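Local structure of conserved hypothetical protein Ta0289 (Thermoplasma acidophilum DSM 1728, 1PVM) at residues K20-N25 with V75-V80; R10-M15 with V88-D93; G105-A110 with L141-K146. The protein is of unknown function but pairs two CBS domains with a zinc-ribbon-like domain that binds metal ions, probably iron or zinc in the cell. All blocks are in the same frame, centred on the assembly; numbering follows the deposited sequence.

The three contacts involve both CBS domains of one chain. Contact 1 lies at strand 21-23, at an edge of the first sheet. Contacts 2 and 3 reach the second sheet, where strands 87-89 and 108-112 are neighbours. These two touch, with centres about 18 Å apart. Contact 1 lies across the chain's centre from both, its centre about 25 Å from that of contact 2 and about 20 Å from that of contact 3. Along the chain, contact 1 is nested in the loop closed by contact 2, and contact 3 follows. The segment 10-15 thus packs on the second sheet and 75-80 on the first, a reciprocal crossing consistent with the two CBS motifs packing as one unit.

Contact 1. Residues K20-N25 with V75-V80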
ATOM      1  N   LYS B  20      -3.757  -7.100 -15.266  1.00 16.41           N
ATOM      2  CA  LYS B  20      -2.932  -6.424 -16.254  1.00 17.34           C
ATOM      3  C   LYS B  20      -1.481  -6.856 -16.134  1.00 15.35           C
ATOM      4  O   LYS B  20      -1.004  -7.170 -15.043  1.00 14.38           O
ATOM      5  CB  LYS B  20      -3.056  -4.907 -16.102  1.00 19.62           C
ATOM      6  CG  LYS B  20      -4.427  -4.384 -16.509  1.00 24.89           C
ATOM      7  CD  LYS B  20      -4.483  -2.871 -16.494  1.00 28.70           C
ATOM      8  CE  LYS B  20      -5.784  -2.371 -17.103  1.00 30.56           C
ATOM      9  NZ  LYS B  20      -6.975  -2.959 -16.427  1.00 33.89           N
ATOM     10  N   THR B  21      -0.793  -6.884 -17.271  1.00 14.14           N
ATOM     11  CA  THR B  21       0.602  -7.290 -17.324  1.00 13.62           C
ATOM     12  C   THR B  21       1.431  -6.152 -17.898  1.00 13.88           C
ATOM     13  O   THR B  21       0.987  -5.443 -18.804  1.00 14.63           O
ATOM     14  CB  THR B  21       0.790  -8.534 -18.226  1.00 14.95           C
ATOM     15  OG1 THR B  21      -0.076  -9.586 -17.784  1.00 16.26           O
ATOM     16  CG2 THR B  21       2.224  -9.025 -18.161  1.00 16.62           C
ATOM     17  N   VAL B  22       2.632  -5.980 -17.357  1.00 11.40           N
ATOM     18  CA  VAL B  22       3.544  -4.938 -17.809  1.00 11.27           C
ATOM     19  C   VAL B  22       4.934  -5.529 -18.019  1.00 10.93           C
ATOM     20  O   VAL B  22       5.305  -6.513 -17.379  1.00 10.09           O
ATOM     21  CB  VAL B  22       3.647  -3.784 -16.780  1.00 11.76           C
ATOM     22  CG1 VAL B  22       2.360  -2.981 -16.765  1.00 13.71           C
ATOM     23  CG2 VAL B  22       3.928  -4.348 -15.398  1.00 11.14           C
ATOM     24  N   ASN B  23       5.698  -4.922 -18.920  1.00 10.01           N
ATOM     25  CA  ASN B  23       7.046  -5.379 -19.218  1.00  8.61           C
ATOM     26  C   ASN B  23       7.992  -5.058 -18.056  1.00  8.06           C
ATOM     27  O   ASN B  23       7.843  -4.035 -17.389  1.00  7.25           O
ATOM     28  CB  ASN B  23       7.524  -4.727 -20.514  1.00  9.86           C
ATOM     29  CG  ASN B  23       8.921  -5.144 -20.887  1.00  9.72           C
ATOM     30  OD1 ASN B  23       9.887  -4.473 -20.546  1.00 11.51           O
ATOM     31  ND2 ASN B  23       9.037  -6.268 -21.580  1.00 11.14           N
ATOM     32  N   TRP B  24       8.972  -5.931 -17.824  1.00  7.81           N
ATOM     33  CA  TRP B  24       9.900  -5.752 -16.712  1.00  7.55           C
ATOM     34  C   TRP B  24      10.833  -4.542 -16.760  1.00  6.87           C
ATOM     35  O   TRP B  24      11.492  -4.230 -15.771  1.00  7.47           O
ATOM     36  CB  TRP B  24      10.703  -7.045 -16.491  1.00  6.52           C
ATOM     37  CG  TRP B  24      11.696  -7.422 -17.572  1.00  8.59           C
ATOM     38  CD1 TRP B  24      11.797  -6.903 -18.837  1.00  9.23           C
ATOM     39  CD2 TRP B  24      12.713  -8.426 -17.468  1.00  9.39           C
ATOM     40  NE1 TRP B  24      12.815  -7.527 -19.524  1.00  9.44           N
ATOM     41  CE2 TRP B  24      13.394  -8.464 -18.707  1.00  9.12           C
ATOM     42  CE3 TRP B  24      13.115  -9.300 -16.442  1.00 10.64           C
ATOM     43  CZ2 TRP B  24      14.459  -9.342 -18.950  1.00 10.62           C
ATOM     44  CZ3 TRP B  24      14.174 -10.171 -16.683  1.00 10.61           C
ATOM     45  CH2 TRP B  24      14.834 -10.184 -17.931  1.00 12.18           C
ATOM     46  N   ASN B  25      10.891  -3.858 -17.896  1.00  8.09           N
ATOM     47  CA  ASN B  25      11.737  -2.674 -18.006  1.00  8.84           C
ATOM     48  C   ASN B  25      10.901  -1.400 -17.893  1.00  8.61           C
ATOM     49  O   ASN B  25      11.416  -0.287 -18.006  1.00  8.18           O
ATOM     50  CB  ASN B  25      12.521  -2.697 -19.319  1.00  9.96           C
ATOM     51  CG  ASN B  25      13.691  -3.657 -19.271  1.00 13.02           C
ATOM     52  OD1 ASN B  25      14.013  -4.316 -20.264  1.00 16.90           O
ATOM     53  ND2 ASN B  25      14.343  -3.734 -18.117  1.00 10.61           N
ATOM     54  N   VAL B  75      14.040   3.925 -12.553  1.00 11.30           N
ATOM     55  CA  VAL B  75      14.132   2.570 -12.034  1.00 10.01           C
ATOM     56  C   VAL B  75      13.161   1.605 -12.700  1.00 10.21           C
ATOM     57  O   VAL B  75      11.947   1.793 -12.624  1.00  9.50           O
ATOM     58  CB  VAL B  75      13.856   2.543 -10.520  1.00 10.33           C
ATOM     59  CG1 VAL B  75      13.923   1.105 -10.007  1.00 10.39           C
ATOM     60  CG2 VAL B  75      14.867   3.431  -9.786  1.00 11.69           C
ATOM     61  N   PRO B  76      13.684   0.565 -13.373  1.00  8.40           N
ATOM     62  CA  PRO B  76      12.815  -0.418 -14.033  1.00  8.40           C
ATOM     63  C   PRO B  76      12.185  -1.294 -12.949  1.00  6.88           C
ATOM     64  O   PRO B  76      12.846  -1.633 -11.964  1.00  7.85           O
ATOM     65  CB  PRO B  76      13.784  -1.188 -14.929  1.00  8.10           C
ATOM     66  CG  PRO B  76      15.059  -1.157 -14.145  1.00  7.58           C
ATOM     67  CD  PRO B  76      15.106   0.271 -13.633  1.00  9.40           C
ATOM     68  N   ILE B  77      10.919  -1.668 -13.124  1.00  6.23           N
ATOM     69  CA  ILE B  77      10.244  -2.457 -12.101  1.00  5.60           C
ATOM     70  C   ILE B  77      10.848  -3.828 -11.797  1.00  6.05           C
ATOM     71  O   ILE B  77      10.557  -4.409 -10.751  1.00  6.84           O
ATOM     72  CB  ILE B  77       8.728  -2.597 -12.402  1.00  5.71           C
ATOM     73  CG1 ILE B  77       8.493  -3.259 -13.759  1.00  5.74           C
ATOM     74  CG2 ILE B  77       8.080  -1.212 -12.377  1.00  7.08           C
ATOM     75  CD1 ILE B  77       7.016  -3.464 -14.085  1.00  6.29           C
ATOM     76  N   ARG B  78      11.697  -4.343 -12.687  1.00  6.67           N
ATOM     77  CA  ARG B  78      12.346  -5.636 -12.445  1.00  7.08           C
ATOM     78  C   ARG B  78      13.152  -5.573 -11.143  1.00  7.93           C
ATOM     79  O   ARG B  78      13.341  -6.583 -10.466  1.00  8.03           O
ATOM     80  CB  ARG B  78      13.267  -6.002 -13.614  1.00  8.39           C
ATOM     81  CG  ARG B  78      14.322  -4.955 -13.912  1.00 10.58           C
ATOM     82  CD  ARG B  78      14.896  -5.113 -15.316  1.00 13.51           C
ATOM     83  NE  ARG B  78      15.661  -6.346 -15.470  1.00 13.61           N
ATOM     84  CZ  ARG B  78      16.132  -6.790 -16.632  1.00 15.90           C
ATOM     85  NH1 ARG B  78      15.910  -6.101 -17.744  1.00 13.44           N
ATOM     86  NH2 ARG B  78      16.831  -7.919 -16.678  1.00 16.19           N
ATOM     87  N   LEU B  79      13.615  -4.376 -10.790  1.00  7.85           N
ATOM     88  CA  LEU B  79      14.398  -4.186  -9.571  1.00  8.38           C
ATOM     89  C   LEU B  79      13.520  -4.017  -8.338  1.00  7.43           C
ATOM     90  O   LEU B  79      14.016  -4.005  -7.216  1.00  8.38           O
ATOM     91  CB  LEU B  79      15.281  -2.941  -9.702  1.00  9.43           C
ATOM     92  CG  LEU B  79      16.334  -2.931 -10.810  1.00 12.32           C
ATOM     93  CD1 LEU B  79      17.093  -1.618 -10.780  1.00 11.32           C
ATOM     94  CD2 LEU B  79      17.285  -4.100 -10.620  1.00 12.33           C
ATOM     95  N   VAL B  80      12.217  -3.903  -8.554  1.00  7.11           N
ATOM     96  CA  VAL B  80      11.271  -3.658  -7.468  1.00  7.10           C
ATOM     97  C   VAL B  80      10.269  -4.776  -7.196  1.00  7.45           C
ATOM     98  O   VAL B  80       9.967  -5.078  -6.041  1.00  7.59           O
ATOM     99  CB  VAL B  80      10.485  -2.354  -7.756  1.00  8.25           C
ATOM    100  CG1 VAL B  80       9.548  -2.027  -6.607  1.00  8.09           C
ATOM    101  CG2 VAL B  80      11.462  -1.211  -7.995  1.00  9.04           C
TER
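Arg78 lays its guanidinium flat over one face of the Trp24 indole. The two planes are 19° apart. Arg78 CZ sits 3.6 Å from the centroid of the six-membered ring, almost straight above it, in cation-pi geometry. Arg78 NH2 comes closest, 3.3 Å from Trp24 CH2. The arginine chain rises extended to CD and then bends (chi3 -67°), which turns its flat end onto the ring. At the ring's edge, Trp24 NE1 bonds to Asp48, which fixes the indole's rotation. An alanine in place of Trp24 is likely to leave the guanidinium of Arg78 without its stacking surface and Asp48 without the indole N-H.

This corner joins the end of strand 21-23 in the first CBS domain to the 3-10 turn 77-79 ahead of strand 87-89. An Asx turn ends the strand: Asn23 OD1 accepts from Asn25 N at 2.9 Å. The backbones are joined by a weak hydrogen bond from Arg78 N to Trp24 O, 3.1 Å long. On the buried side, Ile77 crosses Val22 at about a right angle. Ile77 CD1 presses against Val22 CG2 at 3.5 Å, a tight carbon pair close to helix 28-38.

Contact 2. Residues R10-M15 with V88-D93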
ATOM      1  N   ARG B  10     -12.919 -22.491  -4.311  1.00 14.60           N
ATOM      2  CA  ARG B  10     -11.656 -22.621  -5.035  1.00 14.91           C
ATOM      3  C   ARG B  10     -11.263 -21.234  -5.536  1.00 12.98           C
ATOM      4  O   ARG B  10     -12.109 -20.484  -6.022  1.00 12.10           O
ATOM      5  CB  ARG B  10     -11.771 -23.615  -6.201  1.00 18.36           C
ATOM      6  CG  ARG B  10     -12.458 -23.109  -7.446  1.00 23.37           C
ATOM      7  CD  ARG B  10     -12.628 -24.231  -8.473  1.00 24.28           C
ATOM      8  NE  ARG B  10     -11.504 -24.390  -9.398  1.00 25.29           N
ATOM      9  CZ  ARG B  10     -10.754 -25.486  -9.493  1.00 26.38           C
ATOM     10  NH1 ARG B  10     -10.990 -26.531  -8.709  1.00 26.97           N
ATOM     11  NH2 ARG B  10      -9.791 -25.559 -10.404  1.00 27.54           N
ATOM     12  N   VAL B  11      -9.979 -20.899  -5.406  1.00 13.41           N
ATOM     13  CA  VAL B  11      -9.471 -19.581  -5.805  1.00 12.93           C
ATOM     14  C   VAL B  11      -9.898 -19.138  -7.184  1.00 11.52           C
ATOM     15  O   VAL B  11     -10.241 -17.977  -7.393  1.00 11.92           O
ATOM     16  CB  VAL B  11      -7.935 -19.507  -5.828  1.00 14.24           C
ATOM     17  CG1 VAL B  11      -7.500 -18.095  -5.453  1.00 13.00           C
ATOM     18  CG2 VAL B  11      -7.336 -20.529  -4.930  1.00 20.87           C
ATOM     19  N   GLU B  12      -9.833 -20.068  -8.127  1.00 11.89           N
ATOM     20  CA  GLU B  12     -10.187 -19.814  -9.512  1.00 14.54           C
ATOM     21  C   GLU B  12     -11.499 -19.047  -9.670  1.00 13.54           C
ATOM     22  O   GLU B  12     -11.625 -18.203 -10.555  1.00 13.92           O
ATOM     23  CB  GLU B  12     -10.257 -21.152 -10.249  1.00 17.97           C
ATOM     24  CG  GLU B  12     -10.551 -21.063 -11.729  1.00 25.92           C
ATOM     25  CD  GLU B  12     -10.464 -22.426 -12.400  1.00 31.39           C
ATOM     26  OE1 GLU B  12     -11.062 -23.392 -11.873  1.00 33.15           O
ATOM     27  OE2 GLU B  12      -9.800 -22.530 -13.455  1.00 35.55           O
ATOM     28  N   LYS B  13     -12.464 -19.329  -8.801  1.00 12.62           N
ATOM     29  CA  LYS B  13     -13.775 -18.684  -8.857  1.00 13.69           C
ATOM     30  C   LYS B  13     -13.848 -17.250  -8.330  1.00 14.38           C
ATOM     31  O   LYS B  13     -14.803 -16.532  -8.630  1.00 14.21           O
ATOM     32  CB  LYS B  13     -14.802 -19.514  -8.088  1.00 14.64           C
ATOM     33  CG  LYS B  13     -15.050 -20.904  -8.633  1.00 17.01           C
ATOM     34  CD  LYS B  13     -16.197 -21.568  -7.874  1.00 19.58           C
ATOM     35  CE  LYS B  13     -16.563 -22.910  -8.483  1.00 23.99           C
ATOM     36  NZ  LYS B  13     -16.929 -22.785  -9.926  1.00 26.83           N
ATOM     37  N   ILE B  14     -12.857 -16.829  -7.549  1.00 13.98           N
ATOM     38  CA  ILE B  14     -12.887 -15.483  -6.978  1.00 15.25           C
ATOM     39  C   ILE B  14     -11.735 -14.585  -7.403  1.00 15.49           C
ATOM     40  O   ILE B  14     -11.708 -13.403  -7.065  1.00 16.79           O
ATOM     41  CB  ILE B  14     -12.913 -15.540  -5.431  1.00 16.17           C
ATOM     42  CG1 ILE B  14     -11.573 -16.059  -4.900  1.00 18.61           C
ATOM     43  CG2 ILE B  14     -14.044 -16.447  -4.970  1.00 16.81           C
ATOM     44  CD1 ILE B  14     -11.515 -16.191  -3.394  1.00 21.02           C
ATOM     45  N   MET B  15     -10.784 -15.150  -8.136  1.00 15.25           N
ATOM     46  CA  MET B  15      -9.631 -14.396  -8.604  1.00 15.72           C
ATOM     47  C   MET B  15     -10.055 -13.374  -9.656  1.00 16.24           C
ATOM     48  O   MET B  15     -11.159 -13.442 -10.198  1.00 16.28           O
ATOM     49  CB  MET B  15      -8.608 -15.345  -9.226  1.00 14.31           C
ATOM     50  CG  MET B  15      -9.067 -15.913 -10.562  1.00 14.65           C
ATOM     51  SD  MET B  15      -7.942 -17.123 -11.245  1.00 15.84           S
ATOM     52  CE  MET B  15      -8.800 -17.595 -12.738  1.00 14.59           C
ATOM     53  N   VAL B  88      -0.175 -19.310  -6.496  1.00  8.24           N
ATOM     54  CA  VAL B  88      -0.856 -20.483  -5.955  1.00  8.41           C
ATOM     55  C   VAL B  88      -1.585 -21.136  -7.131  1.00 10.02           C
ATOM     56  O   VAL B  88      -1.847 -20.481  -8.142  1.00  9.15           O
ATOM     57  CB  VAL B  88      -1.905 -20.116  -4.868  1.00  8.46           C
ATOM     58  CG1 VAL B  88      -1.218 -19.489  -3.666  1.00  9.23           C
ATOM     59  CG2 VAL B  88      -2.963 -19.181  -5.443  1.00  7.56           C
ATOM     60  N   LYS B  89      -1.890 -22.424  -7.012  1.00 10.27           N
ATOM     61  CA  LYS B  89      -2.602 -23.132  -8.069  1.00 12.01           C
ATOM     62  C   LYS B  89      -4.078 -22.763  -8.059  1.00 11.44           C
ATOM     63  O   LYS B  89      -4.653 -22.480  -7.004  1.00 11.43           O
ATOM     64  CB  LYS B  89      -2.438 -24.643  -7.907  1.00 13.45           C
ATOM     65  CG  LYS B  89      -1.079 -25.151  -8.349  1.00 19.46           C
ATOM     66  CD  LYS B  89      -0.899 -24.964  -9.856  1.00 23.42           C
ATOM     67  CE  LYS B  89       0.478 -25.425 -10.329  1.00 24.95           C
ATOM     68  NZ  LYS B  89       0.620 -25.346 -11.815  1.00 23.97           N
ATOM     69  N   SER B  90      -4.691 -22.780  -9.241  1.00 12.00           N
ATOM     70  CA  SER B  90      -6.098 -22.421  -9.393  1.00 12.43           C
ATOM     71  C   SER B  90      -7.072 -23.306  -8.622  1.00 11.57           C
ATOM     72  O   SER B  90      -8.213 -22.910  -8.394  1.00 11.69           O
ATOM     73  CB  SER B  90      -6.482 -22.420 -10.875  1.00 12.00           C
ATOM     74  OG  SER B  90      -6.328 -23.710 -11.441  1.00 14.21           O
ATOM     75  N   ASP B  91      -6.635 -24.495  -8.219  1.00 12.52           N
ATOM     76  CA  ASP B  91      -7.523 -25.389  -7.481  1.00 13.21           C
ATOM     77  C   ASP B  91      -7.420 -25.244  -5.961  1.00 13.56           C
ATOM     78  O   ASP B  91      -8.101 -25.944  -5.216  1.00 14.36           O
ATOM     79  CB  ASP B  91      -7.287 -26.846  -7.907  1.00 14.99           C
ATOM     80  CG  ASP B  91      -5.912 -27.360  -7.529  1.00 19.70           C
ATOM     81  OD1 ASP B  91      -5.016 -26.545  -7.212  1.00 20.29           O
ATOM     82  OD2 ASP B  91      -5.722 -28.596  -7.560  1.00 21.15           O
ATOM     83  N   TYR B  92      -6.581 -24.321  -5.504  1.00 12.27           N
ATOM     84  CA  TYR B  92      -6.419 -24.070  -4.070  1.00 11.86           C
ATOM     85  C   TYR B  92      -7.714 -23.588  -3.422  1.00 11.19           C
ATOM     86  O   TYR B  92      -8.474 -22.825  -4.018  1.00 10.42           O
ATOM     87  CB  TYR B  92      -5.363 -22.983  -3.835  1.00 12.33           C
ATOM     88  CG  TYR B  92      -3.953 -23.468  -3.605  1.00 12.31           C
ATOM     89  CD1 TYR B  92      -3.418 -24.517  -4.348  1.00 14.51           C
ATOM     90  CD2 TYR B  92      -3.133 -22.839  -2.670  1.00 13.85           C
ATOM     91  CE1 TYR B  92      -2.094 -24.929  -4.164  1.00 15.61           C
ATOM     92  CE2 TYR B  92      -1.815 -23.238  -2.481  1.00 13.85           C
ATOM     93  CZ  TYR B  92      -1.301 -24.281  -3.229  1.00 15.64           C
ATOM     94  OH  TYR B  92       0.009 -24.667  -3.048  1.00 18.32           O
ATOM     95  N   ASP B  93      -7.963 -24.036  -2.197  1.00 11.33           N
ATOM     96  CA  ASP B  93      -9.124 -23.572  -1.456  1.00 12.57           C
ATOM     97  C   ASP B  93      -8.663 -22.229  -0.891  1.00 11.73           C
ATOM     98  O   ASP B  93      -7.459 -22.007  -0.739  1.00 11.80           O
ATOM     99  CB  ASP B  93      -9.452 -24.513  -0.294  1.00 11.86           C
ATOM    100  CG  ASP B  93     -10.551 -23.968   0.594  1.00 13.24           C
ATOM    101  OD1 ASP B  93     -11.696 -23.863   0.112  1.00 14.77           O
ATOM    102  OD2 ASP B  93     -10.279 -23.632   1.765  1.00 13.66           O
TER
HETATM  103  O   HOH W   1      -7.407 -23.814 -14.105  1.00 27.44           O
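Glu12 OE1 is held by two nitrogens of Arg10, and both residues lean on Ser90 of the facing segment. The bond from Arg10 NE to Glu12 OE1 is 2.7 Å long and is a salt bridge. It meets the oxygen on its anti side, 26° out of the carboxylate plane. The second, from Arg10 NH2 to the same OE1, is weak at 2.9 Å. This pair holds the guanidinium over the turn 89-92, so that Ser90 O and Asp91 CA both lie against one of its faces.

Ser90 O has a second role. It accepts from Glu12 N at 3.3 Å, with an N-H...O angle of 148°. Glu12 CB comes to within 3.3 Å of the same Ser90 O. With CG of Glu12 anti to its own nitrogen (chi1 -177°), the extended side chain carries its carboxylate out alongside Ser90, near enough for a water to bridge. The water donates to Glu12 OE2 at 2.8 Å and lies 2.9 Å from Ser90 OG. Both carboxylate oxygens of Glu12 are therefore engaged.

Further along, Val11 N bonds to Tyr92 O, though the place of that oxygen is less sure. Val11 runs beside Tyr92, but the exact place of its CG2 branch is doubtful. A single beta bridge pairs Arg10 with Asp93.

The turn from Lys89 to Tyr92 is type I. It connects edge strand 87-89 to helix 94-104, where Asp93 is the N-cap, with its OD2 on Lys95 N and its OD1 on Met9 N. Val11 reaches Val97 of that helix and Val122 of strand 118-123. The N-terminal segment thus wedges between helix and sheet of the second CBS domain.

Contact 3. Residues G105-A110 with L141-K146; sequences GLERCA and LSHRTK
His143 reaches from its helix to Gly105 O and Glu107, and the atoms of its side chain meet one or the other. CB lies 3.8 Å from Gly105 O. CG, which also faces Gly105 O, stands anti to the backbone nitrogen (chi1 -180°), and this sends the ring across to the chain leaving the neighbouring helix. His143 ND1 donates to Gly105 O at 2.8 Å, with a nearly straight N-H...O angle of 165°. The oxygen lies close to the ring plane, at its edge. Further out, CD2, CE1 and NE2 all lie under Glu107 CG. That carbon sits over one ring face, 3.6 Å from the centroid, in a CH-pi contact. The ring is thus fixed at an edge and on a face.

Glu107 bends at chi2, and its carboxylate turns to Arg108. Arg108 takes it side-on, with NE to OE2 at 2.8 Å and NH2 to OE1 at 3.0 Å.

Gly105 closes a Schellman motif, and its positive phi (66°) favours glycine. Its CA packs against Lys146 CB at 3.9 Å.

The contact joins the exits of two helices. Helix 94-104 ends just before Gly105, which leads on to strand 108-112; helix 133-145 ends beside it. Ser142 OG and Lys146 NZ both bond to Ser102 of the first helix. On another side of helix 133-145, Arg144 bonds to His39 O of the second subunit.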
ATOM      1  N   GLY B 105       4.053 -12.982   3.905  1.00  8.73           N
ATOM      2  CA  GLY B 105       3.804 -11.581   4.204  1.00  9.22           C
ATOM      3  C   GLY B 105       3.148 -10.833   3.053  1.00  9.46           C
ATOM      4  O   GLY B 105       3.266  -9.612   2.945  1.00  9.31           O
ATOM      5  N   LEU B 106       2.444 -11.563   2.196  1.00  8.76           N
ATOM      6  CA  LEU B 106       1.779 -10.963   1.034  1.00  8.04           C
ATOM      7  C   LEU B 106       0.293 -10.681   1.262  1.00  8.03           C
ATOM      8  O   LEU B 106      -0.337 -11.285   2.130  1.00  8.27           O
ATOM      9  CB  LEU B 106       1.902 -11.904  -0.173  1.00  7.21           C
ATOM     10  CG  LEU B 106       3.294 -12.310  -0.655  1.00  7.11           C
ATOM     11  CD1 LEU B 106       3.174 -13.455  -1.660  1.00  6.97           C
ATOM     12  CD2 LEU B 106       4.000 -11.111  -1.270  1.00  8.36           C
ATOM     13  N   GLU B 107      -0.261  -9.759   0.480  1.00  7.49           N
ATOM     14  CA  GLU B 107      -1.689  -9.478   0.563  1.00  7.97           C
ATOM     15  C   GLU B 107      -2.340  -9.807  -0.786  1.00  7.33           C
ATOM     16  O   GLU B 107      -3.543  -9.630  -0.976  1.00  7.80           O
ATOM     17  CB  GLU B 107      -1.960  -8.027   0.992  1.00 10.01           C
ATOM     18  CG  GLU B 107      -1.124  -6.961   0.319  1.00 13.09           C
ATOM     19  CD  GLU B 107      -1.617  -6.611  -1.066  1.00 15.03           C
ATOM     20  OE1 GLU B 107      -2.835  -6.371  -1.220  1.00 19.23           O
ATOM     21  OE2 GLU B 107      -0.784  -6.560  -1.993  1.00 18.33           O
ATOM     22  N   ARG B 108      -1.523 -10.309  -1.713  1.00  7.30           N
ATOM     23  CA  ARG B 108      -1.993 -10.726  -3.036  1.00  7.38           C
ATOM     24  C   ARG B 108      -0.939 -11.582  -3.728  1.00  6.50           C
ATOM     25  O   ARG B 108       0.237 -11.529  -3.384  1.00  7.53           O
ATOM     26  CB  ARG B 108      -2.326  -9.518  -3.914  1.00  7.43           C
ATOM     27  CG  ARG B 108      -1.136  -8.748  -4.477  1.00  7.49           C
ATOM     28  CD  ARG B 108      -1.648  -7.502  -5.199  1.00 10.30           C
ATOM     29  NE  ARG B 108      -2.346  -6.618  -4.266  1.00 10.43           N
ATOM     30  CZ  ARG B 108      -3.345  -5.800  -4.583  1.00  8.34           C
ATOM     31  NH1 ARG B 108      -3.802  -5.729  -5.828  1.00  9.93           N
ATOM     32  NH2 ARG B 108      -3.893  -5.049  -3.640  1.00 11.04           N
ATOM     33  N   CYS B 109      -1.370 -12.381  -4.699  1.00  6.75           N
ATOM     34  CA  CYS B 109      -0.455 -13.225  -5.451  1.00  6.21           C
ATOM     35  C   CYS B 109      -1.134 -13.646  -6.740  1.00  6.43           C
ATOM     36  O   CYS B 109      -2.337 -13.457  -6.906  1.00  7.18           O
ATOM     37  CB  CYS B 109      -0.058 -14.468  -4.642  1.00  5.77           C
ATOM     38  SG  CYS B 109      -1.389 -15.665  -4.358  1.00  9.73           S
ATOM     39  N   ALA B 110      -0.358 -14.212  -7.657  1.00  7.92           N
ATOM     40  CA  ALA B 110      -0.905 -14.659  -8.926  1.00  7.75           C
ATOM     41  C   ALA B 110      -1.504 -16.043  -8.742  1.00  8.25           C
ATOM     42  O   ALA B 110      -1.215 -16.732  -7.764  1.00  8.32           O
ATOM     43  CB  ALA B 110       0.193 -14.703  -9.985  1.00  8.80           C
ATOM     44  N   LEU B 141      -1.673  -9.072   9.792  1.00  7.92           N
ATOM     45  CA  LEU B 141      -0.524  -8.991  10.692  1.00  8.85           C
ATOM     46  C   LEU B 141       0.753  -9.475  10.007  1.00  7.75           C
ATOM     47  O   LEU B 141       1.828  -8.883  10.169  1.00  8.73           O
ATOM     48  CB  LEU B 141      -0.778  -9.813  11.959  1.00 10.47           C
ATOM     49  CG  LEU B 141      -1.821  -9.222  12.912  1.00 11.32           C
ATOM     50  CD1 LEU B 141      -2.036 -10.163  14.087  1.00 13.46           C
ATOM     51  CD2 LEU B 141      -1.357  -7.855  13.400  1.00 12.53           C
ATOM     52  N   SER B 142       0.639 -10.549   9.237  1.00  6.32           N
ATOM     53  CA  SER B 142       1.802 -11.083   8.539  1.00  6.31           C
ATOM     54  C   SER B 142       2.307 -10.124   7.467  1.00  5.42           C
ATOM     55  O   SER B 142       3.509 -10.045   7.220  1.00  7.28           O
ATOM     56  CB  SER B 142       1.476 -12.435   7.906  1.00  6.66           C
ATOM     57  OG  SER B 142       1.329 -13.434   8.901  1.00  8.88           O
ATOM     58  N   HIS B 143       1.395  -9.397   6.828  1.00  6.49           N
ATOM     59  CA  HIS B 143       1.792  -8.452   5.787  1.00  6.73           C
ATOM     60  C   HIS B 143       2.541  -7.262   6.373  1.00  7.53           C
ATOM     61  O   HIS B 143       3.418  -6.684   5.726  1.00  7.99           O
ATOM     62  CB  HIS B 143       0.566  -7.962   5.018  1.00  7.69           C
ATOM     63  CG  HIS B 143       0.889  -6.995   3.922  1.00  7.78           C
ATOM     64  ND1 HIS B 143       1.744  -7.303   2.885  1.00  7.04           N
ATOM     65  CD2 HIS B 143       0.478  -5.724   3.706  1.00  7.53           C
ATOM     66  CE1 HIS B 143       1.847  -6.262   2.078  1.00  7.77           C
ATOM     67  NE2 HIS B 143       1.088  -5.291   2.554  1.00  6.89           N
ATOM     68  N   ARG B 144       2.200  -6.890   7.602  1.00  8.89           N
ATOM     69  CA  ARG B 144       2.869  -5.769   8.250  1.00  9.73           C
ATOM     70  C   ARG B 144       4.264  -6.137   8.749  1.00 10.78           C
ATOM     71  O   ARG B 144       5.199  -5.340   8.664  1.00 11.45           O
ATOM     72  CB  ARG B 144       2.043  -5.272   9.437  1.00 12.53           C
ATOM     73  CG  ARG B 144       2.696  -4.114  10.180  1.00 16.98           C
ATOM     74  CD  ARG B 144       1.737  -3.458  11.158  1.00 22.32           C
ATOM     75  NE  ARG B 144       1.705  -4.113  12.463  1.00 26.16           N
ATOM     76  CZ  ARG B 144       2.732  -4.151  13.308  1.00 30.23           C
ATOM     77  NH1 ARG B 144       3.886  -3.578  12.985  1.00 32.06           N
ATOM     78  NH2 ARG B 144       2.601  -4.741  14.490  1.00 31.25           N
ATOM     79  N   THR B 145       4.402  -7.362   9.241  1.00 10.69           N
ATOM     80  CA  THR B 145       5.653  -7.816   9.830  1.00 11.16           C
ATOM     81  C   THR B 145       6.631  -8.624   8.983  1.00 12.27           C
ATOM     82  O   THR B 145       7.832  -8.623   9.256  1.00 12.05           O
ATOM     83  CB  THR B 145       5.345  -8.615  11.099  1.00 11.58           C
ATOM     84  OG1 THR B 145       4.452  -9.684  10.772  1.00 14.71           O
ATOM     85  CG2 THR B 145       4.674  -7.724  12.138  1.00 12.36           C
ATOM     86  N   LYS B 146       6.136  -9.314   7.963  1.00 14.02           N
ATOM     87  CA  LYS B 146       7.019 -10.126   7.132  1.00 15.14           C
ATOM     88  C   LYS B 146       7.215  -9.556   5.736  1.00 16.95           C
ATOM     89  O   LYS B 146       6.380  -8.806   5.230  1.00 16.32           O
ATOM     90  CB  LYS B 146       6.470 -11.548   7.012  1.00 15.98           C
ATOM     91  CG  LYS B 146       6.125 -12.222   8.326  1.00 16.59           C
ATOM     92  CD  LYS B 146       5.453 -13.553   8.043  1.00 16.92           C
ATOM     93  CE  LYS B 146       4.822 -14.149   9.279  1.00 22.11           C
ATOM     94  NZ  LYS B 146       3.986 -15.332   8.931  1.00 22.15           N
TER